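Local coordinates for hypothetical protein XCC3642 (Xanthomonas campestris pv. campestris, PDB 2E12) that is of unknown function but adopts a novel variant of the Sm-like fold, which may point to a role linked to RNA, at residues A[30-35]-A[40-45]; A[52-57]-A[80-85]; A[69-72]-A[78-81]. All blocks are in the same frame, centred on the assembly; numbering follows the deposited sequence.

Interaction 1: residues A[30-35]-A[40-45]; sequences RVRIEL and MIAGTV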
ATOM      1  N   ARG A  30      12.122 -13.711   8.801  1.00  2.75           N
ATOM      2  CA  ARG A  30      13.480 -13.173   8.810  1.00  2.75           C
ATOM      3  C   ARG A  30      13.634 -12.233   7.627  1.00  2.75           C
ATOM      4  O   ARG A  30      13.375 -12.614   6.481  1.00  2.75           O
ATOM      5  CB  ARG A  30      14.491 -14.308   8.721  1.00  2.75           C
ATOM      6  CG  ARG A  30      14.656 -15.088  10.017  1.00  2.75           C
ATOM      7  CD  ARG A  30      15.464 -16.350   9.789  1.00  2.75           C
ATOM      8  NE  ARG A  30      16.844 -16.081   9.391  1.00  2.75           N
ATOM      9  CZ  ARG A  30      17.574 -16.919   8.667  1.00  2.75           C
ATOM     10  NH1 ARG A  30      17.044 -18.068   8.271  1.00  2.75           N
ATOM     11  NH2 ARG A  30      18.823 -16.612   8.340  1.00  2.75           N
ATOM     12  N   VAL A  31      14.037 -10.998   7.903  1.00  6.58           N
ATOM     13  CA  VAL A  31      14.184 -10.018   6.842  1.00  6.58           C
ATOM     14  C   VAL A  31      15.344  -9.069   7.089  1.00  6.58           C
ATOM     15  O   VAL A  31      15.935  -9.050   8.171  1.00  6.58           O
ATOM     16  CB  VAL A  31      12.902  -9.171   6.709  1.00  6.58           C
ATOM     17  CG1 VAL A  31      11.701 -10.067   6.454  1.00 17.56           C
ATOM     18  CG2 VAL A  31      12.688  -8.368   7.982  1.00 17.56           C
ATOM     19  N   ARG A  32      15.683  -8.308   6.058  1.00  6.58           N
ATOM     20  CA  ARG A  32      16.734  -7.303   6.153  1.00  6.58           C
ATOM     21  C   ARG A  32      15.969  -6.046   5.784  1.00  6.58           C
ATOM     22  O   ARG A  32      15.225  -6.038   4.800  1.00  6.58           O
ATOM     23  CB  ARG A  32      17.846  -7.559   5.142  1.00  6.58           C
ATOM     24  CG  ARG A  32      19.224  -7.074   5.581  1.00 17.56           C
ATOM     25  CD  ARG A  32      20.316  -7.808   4.803  1.00 28.54           C
ATOM     26  NE  ARG A  32      20.021  -7.882   3.373  1.00 39.52           N
ATOM     27  CZ  ARG A  32      19.920  -6.827   2.568  1.00 50.50           C
ATOM     28  NH1 ARG A  32      20.094  -5.602   3.047  1.00 61.48           N
ATOM     29  NH2 ARG A  32      19.635  -6.996   1.286  1.00 61.48           N
ATOM     30  N   ILE A  33      16.148  -4.995   6.575  1.00  6.58           N
ATOM     31  CA  ILE A  33      15.429  -3.748   6.366  1.00  6.58           C
ATOM     32  C   ILE A  33      16.302  -2.557   6.004  1.00  6.58           C
ATOM     33  O   ILE A  33      17.376  -2.383   6.565  1.00  6.58           O
ATOM     34  CB  ILE A  33      14.649  -3.393   7.643  1.00  6.58           C
ATOM     35  CG1 ILE A  33      13.755  -4.574   8.034  1.00 17.56           C
ATOM     36  CG2 ILE A  33      13.830  -2.125   7.431  1.00 17.56           C
ATOM     37  CD1 ILE A  33      13.083  -4.416   9.384  1.00 28.54           C
ATOM     38  N   GLU A  34      15.828  -1.746   5.060  1.00  6.58           N
ATOM     39  CA  GLU A  34      16.537  -0.536   4.655  1.00  6.58           C
ATOM     40  C   GLU A  34      15.828   0.645   5.331  1.00  6.58           C
ATOM     41  O   GLU A  34      14.618   0.820   5.167  1.00  6.58           O
ATOM     42  CB  GLU A  34      16.511  -0.354   3.131  1.00  6.58           C
ATOM     43  CG  GLU A  34      17.285  -1.414   2.351  1.00 17.56           C
ATOM     44  CD  GLU A  34      17.510  -1.023   0.895  1.00 28.54           C
ATOM     45  OE1 GLU A  34      18.014  -1.862   0.115  1.00 39.52           O
ATOM     46  OE2 GLU A  34      17.188   0.130   0.534  1.00 39.52           O
ATOM     47  N   LEU A  35      16.590   1.442   6.083  1.00  6.58           N
ATOM     48  CA  LEU A  35      16.074   2.607   6.811  1.00  6.58           C
ATOM     49  C   LEU A  35      16.464   3.916   6.121  1.00  6.58           C
ATOM     50  O   LEU A  35      17.483   3.973   5.443  1.00  6.58           O
ATOM     51  CB  LEU A  35      16.623   2.605   8.240  1.00  6.58           C
ATOM     52  CG  LEU A  35      16.254   1.404   9.118  1.00 17.56           C
ATOM     53  CD1 LEU A  35      17.180   1.338  10.312  1.00 28.54           C
ATOM     54  CD2 LEU A  35      14.802   1.511   9.554  1.00 28.54           C
ATOM     55  N   MET A  40      20.719  -0.154   8.180  1.00  6.58           N
ATOM     56  CA  MET A  40      19.930  -1.327   7.874  1.00  6.58           C
ATOM     57  C   MET A  40      20.055  -2.309   9.015  1.00  6.58           C
ATOM     58  O   MET A  40      21.142  -2.528   9.545  1.00  6.58           O
ATOM     59  CB  MET A  40      20.411  -1.954   6.563  1.00  6.58           C
ATOM     60  CG  MET A  40      21.922  -2.055   6.412  1.00 17.56           C
ATOM     61  SD  MET A  40      22.701  -3.307   7.457  1.00 28.54           S
ATOM     62  CE  MET A  40      22.721  -4.726   6.339  1.00 39.52           C
ATOM     63  N   ILE A  41      18.920  -2.873   9.410  1.00  6.58           N
ATOM     64  CA  ILE A  41      18.881  -3.846  10.492  1.00  6.58           C
ATOM     65  C   ILE A  41      18.339  -5.154   9.947  1.00  6.58           C
ATOM     66  O   ILE A  41      17.456  -5.163   9.093  1.00  6.58           O
ATOM     67  CB  ILE A  41      17.979  -3.362  11.655  1.00  6.58           C
ATOM     68  CG1 ILE A  41      17.978  -4.404  12.777  1.00 17.56           C
ATOM     69  CG2 ILE A  41      16.556  -3.123  11.153  1.00 17.56           C
ATOM     70  CD1 ILE A  41      17.322  -3.938  14.063  1.00 28.54           C
ATOM     71  N   ALA A  42      18.880  -6.261  10.430  1.00  6.58           N
ATOM     72  CA  ALA A  42      18.437  -7.570   9.982  1.00  6.58           C
ATOM     73  C   ALA A  42      18.110  -8.398  11.207  1.00  6.58           C
ATOM     74  O   ALA A  42      18.726  -8.225  12.255  1.00  6.58           O
ATOM     75  CB  ALA A  42      19.520  -8.239   9.182  1.00  6.58           C
ATOM     76  N   GLY A  43      17.130  -9.282  11.073  1.00  6.58           N
ATOM     77  CA  GLY A  43      16.756 -10.114  12.192  1.00  6.58           C
ATOM     78  C   GLY A  43      15.397 -10.735  12.037  1.00  6.58           C
ATOM     79  O   GLY A  43      14.887 -10.884  10.916  1.00  6.58           O
ATOM     80  N   THR A  44      14.797 -11.096  13.165  1.00  2.75           N
ATOM     81  CA  THR A  44      13.477 -11.702  13.130  1.00  2.75           C
ATOM     82  C   THR A  44      12.394 -10.761  13.650  1.00  2.75           C
ATOM     83  O   THR A  44      12.549 -10.127  14.696  1.00  2.75           O
ATOM     84  CB  THR A  44      13.437 -13.004  13.960  1.00  2.75           C
ATOM     85  OG1 THR A  44      14.585 -13.804  13.663  1.00  2.75           O
ATOM     86  CG2 THR A  44      12.193 -13.811  13.608  1.00  2.75           C
ATOM     87  N   VAL A  45      11.310 -10.657  12.888  1.00  2.75           N
ATOM     88  CA  VAL A  45      10.154  -9.846  13.271  1.00  2.75           C
ATOM     89  C   VAL A  45       9.577 -10.519  14.520  1.00  2.75           C
ATOM     90  O   VAL A  45       9.029 -11.609  14.429  1.00  2.75           O
ATOM     91  CB  VAL A  45       9.062  -9.873  12.177  1.00  2.75           C
ATOM     92  CG1 VAL A  45       7.859  -9.013  12.614  1.00  2.75           C
ATOM     93  CG2 VAL A  45       9.630  -9.367  10.851  1.00  2.75           C
TER
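Val31 and Gly43 face each other as a hydrogen-bonded antiparallel pair and exchange two backbone bonds. Val31 N gives its hydrogen to Gly43 O at 3.1 Å, and Gly43 N returns one to Val31 O; both are nearly straight. Toward the turn the ladder goes on with Ile33 N to Ile41 O at 2.8 Å, while the return bond from Ile41 N to Ile33 O is long, bent and weak. Between these rungs CA-H...O contacts help to fill the ladder, as from Ala42 CA to Val31 O (3.4 Å).

Apolar contacts gather on the face that carries Val31, Ile33 and Ile41. Ile33 and Ile41 run side by side, with CG2 of Ile41 resting 4.0 Å from CB of Ile33. Ile41 swings CG1 away from its own backbone N (chi1 -179°), which leaves CG2 turned to Ile33 while CD1 leads away from the partner strand. From beyond the corner Val45 reaches Val31, CG2 to CG2, and Leu25 packs on both valines.

On the other face the aliphatic parts of the arginines do the touching. Arg32 lays CG against Ala42 CB at 3.8 Å, and Arg30 passes its CG obliquely over Thr44 OG1 (3.9 Å).

Gly43 marks the corner where the chain leaves one sheet for the other. Its phi of 162° and psi of -157° bring the place of a CB up against the preceding carbonyl oxygen, which suits glycine. An antiparallel hairpin whose second strand bends at a glycine into the next sheet suits the strongly bent strands of Sm-like, SH3-type small barrels.

Interaction 2: residues A[52-57]-A[80-85]; sequences QTYRDE and WIWMDR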
ATOM      1  N   GLN A  52      -1.344   2.177  13.799  1.00  6.58           N
ATOM      2  CA  GLN A  52      -2.285   2.782  14.740  1.00  6.58           C
ATOM      3  C   GLN A  52      -2.289   4.306  14.705  1.00  6.58           C
ATOM      4  O   GLN A  52      -1.553   4.933  13.941  1.00  6.58           O
ATOM      5  CB  GLN A  52      -1.951   2.353  16.169  1.00  6.58           C
ATOM      6  CG  GLN A  52      -1.820   0.862  16.387  1.00 17.56           C
ATOM      7  CD  GLN A  52      -1.154   0.531  17.710  1.00 28.54           C
ATOM      8  OE1 GLN A  52      -1.539   1.045  18.759  1.00 39.52           O
ATOM      9  NE2 GLN A  52      -0.151  -0.335  17.665  1.00 39.52           N
ATOM     10  N   THR A  53      -3.125   4.885  15.564  1.00  6.58           N
ATOM     11  CA  THR A  53      -3.254   6.339  15.700  1.00  6.58           C
ATOM     12  C   THR A  53      -2.466   6.845  16.917  1.00  6.58           C
ATOM     13  O   THR A  53      -2.565   6.291  18.018  1.00  6.58           O
ATOM     14  CB  THR A  53      -4.726   6.750  15.885  1.00  6.58           C
ATOM     15  OG1 THR A  53      -5.502   6.278  14.775  1.00 17.56           O
ATOM     16  CG2 THR A  53      -4.839   8.263  15.982  1.00 17.56           C
ATOM     17  N   TYR A  54      -1.706   7.916  16.723  1.00  6.58           N
ATOM     18  CA  TYR A  54      -0.902   8.502  17.806  1.00  6.58           C
ATOM     19  C   TYR A  54      -1.007  10.022  17.747  1.00  6.58           C
ATOM     20  O   TYR A  54      -1.656  10.561  16.858  1.00  6.58           O
ATOM     21  CB  TYR A  54       0.575   8.121  17.640  1.00  6.58           C
ATOM     22  CG  TYR A  54       0.886   6.638  17.727  1.00 17.56           C
ATOM     23  CD1 TYR A  54       1.020   6.005  18.962  1.00 28.54           C
ATOM     24  CD2 TYR A  54       1.081   5.879  16.573  1.00 28.54           C
ATOM     25  CE1 TYR A  54       1.345   4.654  19.043  1.00 39.52           C
ATOM     26  CE2 TYR A  54       1.403   4.531  16.644  1.00 39.52           C
ATOM     27  CZ  TYR A  54       1.535   3.924  17.881  1.00 50.50           C
ATOM     28  OH  TYR A  54       1.862   2.590  17.954  1.00 61.48           O
ATOM     29  N   ARG A  55      -0.371  10.691  18.709  1.00  2.75           N
ATOM     30  CA  ARG A  55      -0.305  12.157  18.782  1.00  2.75           C
ATOM     31  C   ARG A  55       1.162  12.569  18.807  1.00  2.75           C
ATOM     32  O   ARG A  55       1.991  11.905  19.448  1.00  2.75           O
ATOM     33  CB  ARG A  55      -0.903  12.727  20.079  1.00  2.75           C
ATOM     34  CG  ARG A  55      -2.397  12.789  20.185  1.00  2.75           C
ATOM     35  CD  ARG A  55      -2.742  13.709  21.356  1.00  2.75           C
ATOM     36  NE  ARG A  55      -4.137  13.617  21.768  1.00  2.75           N
ATOM     37  CZ  ARG A  55      -4.641  14.229  22.832  1.00  2.75           C
ATOM     38  NH1 ARG A  55      -3.867  14.991  23.593  1.00  2.75           N
ATOM     39  NH2 ARG A  55      -5.914  14.043  23.163  1.00  2.75           N
ATOM     40  N   ASP A  56       1.484  13.669  18.134  1.00  2.75           N
ATOM     41  CA  ASP A  56       2.849  14.173  18.185  1.00  2.75           C
ATOM     42  C   ASP A  56       2.884  15.253  19.274  1.00  2.75           C
ATOM     43  O   ASP A  56       1.874  15.510  19.940  1.00  2.75           O
ATOM     44  CB  ASP A  56       3.307  14.746  16.836  1.00  2.75           C
ATOM     45  CG  ASP A  56       2.345  15.779  16.260  1.00  2.75           C
ATOM     46  OD1 ASP A  56       1.658  16.492  17.020  1.00  2.75           O
ATOM     47  OD2 ASP A  56       2.303  15.898  15.019  1.00  2.75           O
ATOM     48  N   GLU A  57       4.041  15.878  19.457  1.00  2.75           N
ATOM     49  CA  GLU A  57       4.191  16.897  20.478  1.00  2.75           C
ATOM     50  C   GLU A  57       3.257  18.095  20.340  1.00  2.75           C
ATOM     51  O   GLU A  57       2.861  18.678  21.349  1.00  2.75           O
ATOM     52  CB  GLU A  57       5.630  17.391  20.520  1.00  2.75           C
ATOM     53  CG  GLU A  57       5.891  18.278  21.712  1.00  2.75           C
ATOM     54  CD  GLU A  57       7.281  18.825  21.735  1.00  2.75           C
ATOM     55  OE1 GLU A  57       8.226  18.051  21.457  1.00  2.75           O
ATOM     56  OE2 GLU A  57       7.434  20.031  22.053  1.00  2.75           O
ATOM     57  N   TRP A  80      13.568  -1.720  18.879  1.00  6.58           N
ATOM     58  CA  TRP A  80      12.263  -1.177  18.501  1.00  6.58           C
ATOM     59  C   TRP A  80      12.496   0.008  17.580  1.00  6.58           C
ATOM     60  O   TRP A  80      13.323   0.874  17.872  1.00  6.58           O
ATOM     61  CB  TRP A  80      11.474  -0.698  19.726  1.00  6.58           C
ATOM     62  CG  TRP A  80      10.870  -1.799  20.538  1.00 17.56           C
ATOM     63  CD1 TRP A  80      11.496  -2.566  21.480  1.00 28.54           C
ATOM     64  CD2 TRP A  80       9.515  -2.255  20.485  1.00 28.54           C
ATOM     65  NE1 TRP A  80      10.612  -3.469  22.019  1.00 39.52           N
ATOM     66  CE2 TRP A  80       9.389  -3.300  21.425  1.00 39.52           C
ATOM     67  CE3 TRP A  80       8.394  -1.884  19.733  1.00 39.52           C
ATOM     68  CZ2 TRP A  80       8.181  -3.978  21.634  1.00 50.50           C
ATOM     69  CZ3 TRP A  80       7.193  -2.559  19.941  1.00 50.50           C
ATOM     70  CH2 TRP A  80       7.099  -3.592  20.885  1.00 61.48           C
ATOM     71  N   ILE A  81      11.763   0.045  16.469  1.00  6.58           N
ATOM     72  CA  ILE A  81      11.901   1.126  15.503  1.00  6.58           C
ATOM     73  C   ILE A  81      10.530   1.619  15.054  1.00  6.58           C
ATOM     74  O   ILE A  81       9.579   0.843  15.011  1.00  6.58           O
ATOM     75  CB  ILE A  81      12.660   0.646  14.251  1.00  6.58           C
ATOM     76  CG1 ILE A  81      14.068   0.186  14.634  1.00 17.56           C
ATOM     77  CG2 ILE A  81      12.714   1.755  13.212  1.00 17.56           C
ATOM     78  CD1 ILE A  81      14.900  -0.299  13.456  1.00 28.54           C
ATOM     79  N   TRP A  82      10.423   2.904  14.738  1.00  6.58           N
ATOM     80  CA  TRP A  82       9.159   3.426  14.239  1.00  6.58           C
ATOM     81  C   TRP A  82       9.197   3.128  12.743  1.00  6.58           C
ATOM     82  O   TRP A  82      10.205   3.375  12.077  1.00  6.58           O
ATOM     83  CB  TRP A  82       9.024   4.929  14.509  1.00  6.58           C
ATOM     84  CG  TRP A  82       8.835   5.241  15.963  1.00 17.56           C
ATOM     85  CD1 TRP A  82       9.810   5.513  16.875  1.00 28.54           C
ATOM     86  CD2 TRP A  82       7.599   5.238  16.687  1.00 28.54           C
ATOM     87  NE1 TRP A  82       9.262   5.679  18.125  1.00 39.52           N
ATOM     88  CE2 TRP A  82       7.905   5.516  18.039  1.00 39.52           C
ATOM     89  CE3 TRP A  82       6.262   5.026  16.326  1.00 39.52           C
ATOM     90  CZ2 TRP A  82       6.921   5.586  19.034  1.00 50.50           C
ATOM     91  CZ3 TRP A  82       5.280   5.094  17.317  1.00 50.50           C
ATOM     92  CH2 TRP A  82       5.620   5.373  18.655  1.00 61.48           C
ATOM     93  N   MET A  83       8.102   2.581  12.226  1.00  6.58           N
ATOM     94  CA  MET A  83       8.029   2.176  10.825  1.00  6.58           C
ATOM     95  C   MET A  83       8.109   3.235   9.723  1.00  6.58           C
ATOM     96  O   MET A  83       8.399   2.893   8.578  1.00  6.58           O
ATOM     97  CB  MET A  83       6.794   1.293  10.627  1.00  6.58           C
ATOM     98  CG  MET A  83       6.986  -0.118  11.181  1.00 17.56           C
ATOM     99  SD  MET A  83       5.449  -1.028  11.469  1.00 28.54           S
ATOM    100  CE  MET A  83       5.121  -1.674   9.833  1.00 39.52           C
ATOM    101  N   ASP A  84       7.867   4.504  10.042  1.00  6.58           N
ATOM    102  CA  ASP A  84       7.963   5.544   9.013  1.00  6.58           C
ATOM    103  C   ASP A  84       9.410   5.739   8.544  1.00  6.58           C
ATOM    104  O   ASP A  84       9.676   6.475   7.593  1.00  6.58           O
ATOM    105  CB  ASP A  84       7.423   6.881   9.533  1.00  6.58           C
ATOM    106  CG  ASP A  84       8.093   7.333  10.822  1.00 17.56           C
ATOM    107  OD1 ASP A  84       7.965   8.528  11.166  1.00 28.54           O
ATOM    108  OD2 ASP A  84       8.735   6.502  11.493  1.00 28.54           O
ATOM    109  N   ARG A  85      10.343   5.075   9.212  1.00  6.58           N
ATOM    110  CA  ARG A  85      11.762   5.179   8.874  1.00  6.58           C
ATOM    111  C   ARG A  85      12.201   4.152   7.821  1.00  6.58           C
ATOM    112  O   ARG A  85      13.336   4.193   7.339  1.00  6.58           O
ATOM    113  CB  ARG A  85      12.608   4.995  10.137  1.00  6.58           C
ATOM    114  CG  ARG A  85      12.176   5.852  11.326  1.00 17.56           C
ATOM    115  CD  ARG A  85      12.527   7.336  11.161  1.00 28.54           C
ATOM    116  NE  ARG A  85      11.809   7.984  10.065  1.00 39.52           N
ATOM    117  CZ  ARG A  85      11.936   9.269   9.745  1.00 50.50           C
ATOM    118  NH1 ARG A  85      12.753  10.051  10.438  1.00 61.48           N
ATOM    119  NH2 ARG A  85      11.247   9.774   8.732  1.00 61.48           N
TER
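This is a single edge-to-face aromatic contact, Trp82 against Tyr54, spanning the two outer strands of the three-stranded antiparallel sheet in this Sm-like fold. Tyr54 stands near the end of strand 44-55, Trp82 at the end of strand 79-82, and strand 61-70 runs between them. The backbones are therefore too far apart to pair, and the rings alone bridge the middle strand, burying just 74 Å² between the segments.

The two ring planes stand at 83°, almost perpendicular, with the centroid of the tyrosine ring 5.4 Å from that of the six-membered indole ring. This is a T-shaped arrangement in which the indole supplies the edge and the phenol the face. Such a geometry lets the slightly positive C-H rim of one ring meet the electron-rich face of the other.

Both side chains place CG opposite their own carbonyl carbon, Tyr54 with chi1 -63° and Trp82 with chi1 -70°. From there the indole extends its benzo end across to the phenol.

The middle strand also fixes the tyrosine at its polar end: Tyr54 OH is hydrogen-bonded to Gln66 NE2, and the same Gln66 lies against Trp82. Near the N-terminus, Lys3 touches Tyr54 and Ala5 touches Trp82, adding further neighbours to the aromatic pair. Past the tryptophan the chain turns into the short 3-10 segment 83-85, where Met83 packs on Trp21 and Val22 of helix 12-23.

The touching atom is Trp82 CZ3, which sits over the rim of the phenol rather than its middle, 4.0 Å from Tyr54 CZ and equally far from Tyr54 CE2.

Interaction 3: residues A[69-72]-A[78-81]; sequences IDHL and PQWI
Pro78 enters the contact alongside Asp70, just outside the paired part of the hairpin between strands 61-70 and 79-82. CB of its ring lies 3.6 Å from Asp70 OD1, so the touch is between a ring methylene and the rim of the carboxylate. The charge itself is answered by Arg68, which forms a salt bridge through NH2 to Asp70 OD2. Pro78 CA also turns its hydrogen toward Ile69 O at 3.6 Å, a modest CA-H...O contact.

Gln79 comes next and carries the strand pairing. It forms a hydrogen-bonded antiparallel pair with Ile69: Gln79 N donates to Ile69 O at 2.9 Å with an N-H...O angle of 173°, and Ile69 N donates to Gln79 O at the same length. Both bonds are close to straight, a regular rung of the ladder.

The glutamine side chain leaves on the same face of the sheet as that of Ile69, and its end comes close to the His71 ring, with the roles of the amide N and O left open. Amide and imidazole planes stand 81° apart, almost at right angles. Gln79 CG comes 3.9 Å from His71 CE1, tilted out of the ring plane.

With Ile81 the strand pairs further along with Leu67, continuing the ladder away from the turn. On the face shared by Ile69, Gln79 and Ile81, all three side chains pack on Ile41 of strand 40-42, while Trp80 touches Gln66 and Arg68 of strand 61-70. Strand 79-82 is an outer strand of the sheet within this chain, with 61-70 between it and 44-55, and the hairpin meets the neighbouring sheet through Ile41.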
ATOM      1  N   ILE A  69      12.417  -6.050  16.488  1.00  2.75           N
ATOM      2  CA  ILE A  69      13.224  -7.048  15.801  1.00  2.75           C
ATOM      3  C   ILE A  69      14.116  -7.679  16.860  1.00  2.75           C
ATOM      4  O   ILE A  69      14.708  -6.968  17.665  1.00  6.58           O
ATOM      5  CB  ILE A  69      14.145  -6.395  14.733  1.00  2.75           C
ATOM      6  CG1 ILE A  69      13.317  -5.533  13.792  1.00  2.75           C
ATOM      7  CG2 ILE A  69      14.898  -7.466  13.940  1.00  2.75           C
ATOM      8  CD1 ILE A  69      12.212  -6.307  13.107  1.00  2.75           C
ATOM      9  N   ASP A  70      14.196  -9.002  16.868  1.00  2.75           N
ATOM     10  CA  ASP A  70      15.062  -9.691  17.807  1.00  2.75           C
ATOM     11  C   ASP A  70      16.048 -10.488  16.978  1.00  2.75           C
ATOM     12  O   ASP A  70      15.906 -10.619  15.768  1.00  6.58           O
ATOM     13  CB  ASP A  70      14.312 -10.698  18.680  1.00  2.75           C
ATOM     14  CG  ASP A  70      13.030 -10.160  19.260  1.00  2.75           C
ATOM     15  OD1 ASP A  70      12.910  -8.936  19.490  1.00  2.75           O
ATOM     16  OD2 ASP A  70      12.133 -10.995  19.503  1.00  2.75           O
ATOM     17  N   HIS A  71      17.062 -11.019  17.640  1.00  2.75           N
ATOM     18  CA  HIS A  71      18.031 -11.867  16.971  1.00  2.75           C
ATOM     19  C   HIS A  71      18.847 -12.646  17.971  1.00  2.75           C
ATOM     20  O   HIS A  71      18.403 -12.874  19.107  1.00  2.75           O
ATOM     21  CB  HIS A  71      18.976 -11.110  16.012  1.00  2.75           C
ATOM     22  CG  HIS A  71      19.073  -9.634  16.247  1.00  2.75           C
ATOM     23  ND1 HIS A  71      18.898  -9.052  17.485  1.00  2.75           N
ATOM     24  CD2 HIS A  71      19.368  -8.621  15.396  1.00  2.75           C
ATOM     25  CE1 HIS A  71      19.076  -7.747  17.387  1.00  2.75           C
ATOM     26  NE2 HIS A  71      19.361  -7.459  16.129  1.00  2.75           N
ATOM     27  N   LEU A  72      20.033 -13.065  17.551  1.00  6.58           N
ATOM     28  CA  LEU A  72      20.906 -13.826  18.418  1.00  6.58           C
ATOM     29  C   LEU A  72      22.348 -13.346  18.346  1.00  6.58           C
ATOM     30  O   LEU A  72      22.859 -12.742  19.296  1.00  6.58           O
ATOM     31  CB  LEU A  72      20.840 -15.307  18.039  1.00  6.58           C
ATOM     32  CG  LEU A  72      21.541 -16.302  18.977  1.00 17.56           C
ATOM     33  CD1 LEU A  72      23.048 -16.303  18.748  1.00 28.54           C
ATOM     34  CD2 LEU A  72      21.198 -15.949  20.420  1.00 28.54           C
ATOM     35  N   PRO A  78      17.096  -6.738  21.917  1.00  2.75           N
ATOM     36  CA  PRO A  78      15.982  -6.511  20.989  1.00  2.75           C
ATOM     37  C   PRO A  78      15.926  -5.028  20.599  1.00  2.75           C
ATOM     38  O   PRO A  78      16.314  -4.166  21.385  1.00  2.75           O
ATOM     39  CB  PRO A  78      14.774  -6.968  21.798  1.00  2.75           C
ATOM     40  CG  PRO A  78      15.170  -6.603  23.217  1.00  2.75           C
ATOM     41  CD  PRO A  78      16.604  -7.087  23.263  1.00  2.75           C
ATOM     42  N   GLN A  79      15.444  -4.725  19.396  1.00  2.75           N
ATOM     43  CA  GLN A  79      15.387  -3.338  18.931  1.00  2.75           C
ATOM     44  C   GLN A  79      13.985  -2.927  18.495  1.00  2.75           C
ATOM     45  O   GLN A  79      13.300  -3.697  17.837  1.00  2.75           O
ATOM     46  CB  GLN A  79      16.346  -3.153  17.745  1.00  2.75           C
ATOM     47  CG  GLN A  79      17.340  -4.288  17.582  1.00  2.75           C
ATOM     48  CD  GLN A  79      18.770  -3.794  17.533  1.00  2.75           C
ATOM     49  OE1 GLN A  79      19.721  -4.573  17.656  1.00  2.75           O
ATOM     50  NE2 GLN A  79      18.932  -2.487  17.350  1.00  2.75           N
ATOM     51  N   TRP A  80      13.568  -1.720  18.879  1.00  6.58           N
ATOM     52  CA  TRP A  80      12.263  -1.177  18.501  1.00  6.58           C
ATOM     53  C   TRP A  80      12.496   0.008  17.580  1.00  6.58           C
ATOM     54  O   TRP A  80      13.323   0.874  17.872  1.00  6.58           O
ATOM     55  CB  TRP A  80      11.474  -0.698  19.726  1.00  6.58           C
ATOM     56  CG  TRP A  80      10.870  -1.799  20.538  1.00 17.56           C
ATOM     57  CD1 TRP A  80      11.496  -2.566  21.480  1.00 28.54           C
ATOM     58  CD2 TRP A  80       9.515  -2.255  20.485  1.00 28.54           C
ATOM     59  NE1 TRP A  80      10.612  -3.469  22.019  1.00 39.52           N
ATOM     60  CE2 TRP A  80       9.389  -3.300  21.425  1.00 39.52           C
ATOM     61  CE3 TRP A  80       8.394  -1.884  19.733  1.00 39.52           C
ATOM     62  CZ2 TRP A  80       8.181  -3.978  21.634  1.00 50.50           C
ATOM     63  CZ3 TRP A  80       7.193  -2.559  19.941  1.00 50.50           C
ATOM     64  CH2 TRP A  80       7.099  -3.592  20.885  1.00 61.48           C
ATOM     65  N   ILE A  81      11.763   0.045  16.469  1.00  6.58           N
ATOM     66  CA  ILE A  81      11.901   1.126  15.503  1.00  6.58           C
ATOM     67  C   ILE A  81      10.530   1.619  15.054  1.00  6.58           C
ATOM     68  O   ILE A  81       9.579   0.843  15.011  1.00  6.58           O
ATOM     69  CB  ILE A  81      12.660   0.646  14.251  1.00  6.58           C
ATOM     70  CG1 ILE A  81      14.068   0.186  14.634  1.00 17.56           C
ATOM     71  CG2 ILE A  81      12.714   1.755  13.212  1.00 17.56           C
ATOM     72  CD1 ILE A  81      14.900  -0.299  13.456  1.00 28.54           C
TER

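In the fold
Interactions 1 and 3 are near neighbours, their centres about 9 Å apart, whereas interaction 2 lies about 18 Å from the first and 17 Å from the third, centre to centre. Thr44 N probably donates a hydrogen bond to Asp70 O (2.9 Å), tying the chain just past the corner of interaction 1 to the hairpin of interaction 3. Ile41 joins the contacts apolarly: its CG2 lies 4.0 Å from Ile81 CD1. Interactions 2 and 3 share Trp80 and Ile81 on strand 79-82, so this one strand carries the hairpin pairing at its start and the aromatic contact at its end.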